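Local coordinates for uncharacterized protein (Bacteroides eggerthii, PDB 4GDZ) that is of unknown function and belongs to the DUF4251 family, folding as an antiparallel beta sheet with an N-terminal helix, at residues A[109-112]-A[113-117]. Residues are numbered along the deposited sequence; the frame is centred on the assembly and turned at random.
Sequences STDK and RGNIN
D111 and N115 meet through both side chain and backbone at the neck of a beta hairpin. CG of D111 lies between the backbone N and the carbonyl carbon (chi1 70°), which brings the carboxylate over the N-H groups of the turn. There D111 OD2 offers its syn lone pair to N115 ND2 at 2.7 Å, a nearly straight bond (163° at the hydrogen) lying close to the amide plane, although carboxylate and amide are turned 70° apart. D111 OD1 takes N115 N at 2.9 Å from above the carboxylate plane; a weak bond joins R113 N to D111 OD1 (2.8 Å). G114 N on D111 O (3.1 Å) closes the type I turn, and D111 N to N115 O (3.0 Å) completes a G1 beta bulge. G114 has positive phi, where a CB would jam against the preceding carbonyl O. Replacing D111 by alanine would probably cost the N115 amide one hold, though N137 N still binds its OD1, and leave the N-H groups of R113 and N115 without this acceptor. The R113 chain runs alongside K112, with NH1 3.8 Å from K112 CE. Beyond the turn, T110 and I116 form a non-hydrogen-bonded antiparallel pair. The hairpin joins strands 102-110 and 116-123; I116 packs on V39 and L42 of helix 28-44, while D111 lies against F63 of a second subunit.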
ATOM      1  N   SER A 109      -4.987 -21.331   1.432  1.00 51.45           N
ATOM      2  CA  SER A 109      -4.114 -21.504   2.578  1.00 56.57           C
ATOM      3  C   SER A 109      -4.602 -20.564   3.677  1.00 58.89           C
ATOM      4  O   SER A 109      -5.065 -19.462   3.382  1.00 53.92           O
ATOM      5  CB  SER A 109      -2.679 -21.177   2.167  1.00 62.72           C
ATOM      6  OG  SER A 109      -1.782 -21.528   3.190  1.00 76.93           O
ATOM      7  N   THR A 110      -4.486 -20.994   4.933  1.00 55.86           N
ATOM      8  CA  THR A 110      -4.911 -20.200   6.109  1.00 58.56           C
ATOM      9  C   THR A 110      -3.794 -20.209   7.117  1.00 64.28           C
ATOM     10  O   THR A 110      -3.253 -21.258   7.403  1.00 65.03           O
ATOM     11  CB  THR A 110      -6.183 -20.783   6.754  1.00 68.22           C
ATOM     12  OG1 THR A 110      -7.213 -20.810   5.773  1.00 66.30           O
ATOM     13  CG2 THR A 110      -6.657 -19.971   7.983  1.00 64.92           C
ATOM     14  N   ASP A 111      -3.405 -19.053   7.640  1.00 63.74           N
ATOM     15  CA  ASP A 111      -2.322 -19.041   8.635  1.00 64.83           C
ATOM     16  C   ASP A 111      -2.904 -19.208  10.041  1.00 66.40           C
ATOM     17  O   ASP A 111      -4.124 -19.303  10.212  1.00 67.74           O
ATOM     18  CB  ASP A 111      -1.431 -17.787   8.509  1.00 70.48           C
ATOM     19  CG  ASP A 111      -2.126 -16.508   8.941  1.00 75.80           C
ATOM     20  OD1 ASP A 111      -3.213 -16.567   9.556  1.00 67.91           O
ATOM     21  OD2 ASP A 111      -1.569 -15.435   8.671  1.00 73.64           O
ATOM     22  N   LYS A 112      -2.030 -19.247  11.033  1.00 68.18           N
ATOM     23  CA  LYS A 112      -2.430 -19.443  12.430  1.00 79.01           C
ATOM     24  C   LYS A 112      -3.299 -18.297  12.986  1.00 77.63           C
ATOM     25  O   LYS A 112      -3.985 -18.471  13.982  1.00 84.50           O
ATOM     26  CB  LYS A 112      -1.183 -19.663  13.310  1.00 81.43           C
ATOM     27  CG  LYS A 112      -0.176 -18.505  13.285  1.00 89.99           C
ATOM     28  CD  LYS A 112       1.170 -18.871  13.906  1.00 96.43           C
ATOM     29  CE  LYS A 112       2.162 -17.725  13.768  1.00100.14           C
ATOM     30  NZ  LYS A 112       3.487 -18.040  14.372  1.00105.65           N
ATOM     31  N   ARG A 113      -3.260 -17.134  12.345  1.00 78.21           N
ATOM     32  CA  ARG A 113      -4.052 -15.978  12.759  1.00 76.59           C
ATOM     33  C   ARG A 113      -5.416 -15.893  12.074  1.00 75.20           C
ATOM     34  O   ARG A 113      -6.175 -14.977  12.364  1.00 73.94           O
ATOM     35  CB  ARG A 113      -3.287 -14.683  12.460  1.00 77.87           C
ATOM     36  CG  ARG A 113      -1.921 -14.587  13.127  1.00 95.74           C
ATOM     37  CD  ARG A 113      -1.154 -13.362  12.641  1.00105.47           C
ATOM     38  NE  ARG A 113       0.006 -13.061  13.489  1.00124.43           N
ATOM     39  CZ  ARG A 113       1.257 -13.500  13.299  1.00120.95           C
ATOM     40  NH1 ARG A 113       1.576 -14.291  12.275  1.00 98.96           N
ATOM     41  NH2 ARG A 113       2.212 -13.139  14.153  1.00125.51           N
ATOM     42  N   GLY A 114      -5.722 -16.819  11.163  1.00 68.98           N
ATOM     43  CA  GLY A 114      -6.983 -16.767  10.401  1.00 68.65           C
ATOM     44  C   GLY A 114      -6.966 -15.920   9.136  1.00 63.02           C
ATOM     45  O   GLY A 114      -8.012 -15.703   8.538  1.00 62.15           O
ATOM     46  N   ASN A 115      -5.789 -15.453   8.703  1.00 62.84           N
ATOM     47  CA  ASN A 115      -5.682 -14.818   7.377  1.00 60.12           C
ATOM     48  C   ASN A 115      -5.754 -15.898   6.311  1.00 56.24           C
ATOM     49  O   ASN A 115      -5.214 -16.983   6.497  1.00 58.93           O
ATOM     50  CB  ASN A 115      -4.396 -14.008   7.214  1.00 59.13           C
ATOM     51  CG  ASN A 115      -4.180 -13.024   8.355  1.00 69.71           C
ATOM     52  OD1 ASN A 115      -5.022 -12.163   8.622  1.00 67.18           O
ATOM     53  ND2 ASN A 115      -3.070 -13.175   9.049  1.00 63.55           N
ATOM     54  N   ILE A 116      -6.447 -15.595   5.218  1.00 53.06           N
ATOM     55  CA  ILE A 116      -6.690 -16.548   4.130  1.00 56.07           C
ATOM     56  C   ILE A 116      -6.131 -15.984   2.835  1.00 54.50           C
ATOM     57  O   ILE A 116      -6.294 -14.804   2.537  1.00 52.13           O
ATOM     58  CB  ILE A 116      -8.200 -16.858   3.974  1.00 59.18           C
ATOM     59  CG1 ILE A 116      -8.710 -17.571   5.235  1.00 65.07           C
ATOM     60  CG2 ILE A 116      -8.484 -17.720   2.736  1.00 52.91           C
ATOM     61  CD1 ILE A 116     -10.212 -17.737   5.260  1.00 72.55           C
ATOM     62  N   ASN A 117      -5.402 -16.817   2.112  1.00 52.13           N
ATOM     63  CA  ASN A 117      -4.924 -16.497   0.755  1.00 49.21           C
ATOM     64  C   ASN A 117      -5.514 -17.591  -0.143  1.00 55.09           C
ATOM     65  O   ASN A 117      -5.366 -18.780   0.168  1.00 56.33           O
ATOM     66  CB  ASN A 117      -3.402 -16.600   0.690  1.00 48.25           C
ATOM     67  CG  ASN A 117      -2.669 -15.513   1.470  1.00 54.66           C
ATOM     68  OD1 ASN A 117      -3.238 -14.519   1.966  1.00 57.57           O
ATOM     69  ND2 ASN A 117      -1.386 -15.703   1.585  1.00 47.77           N
TER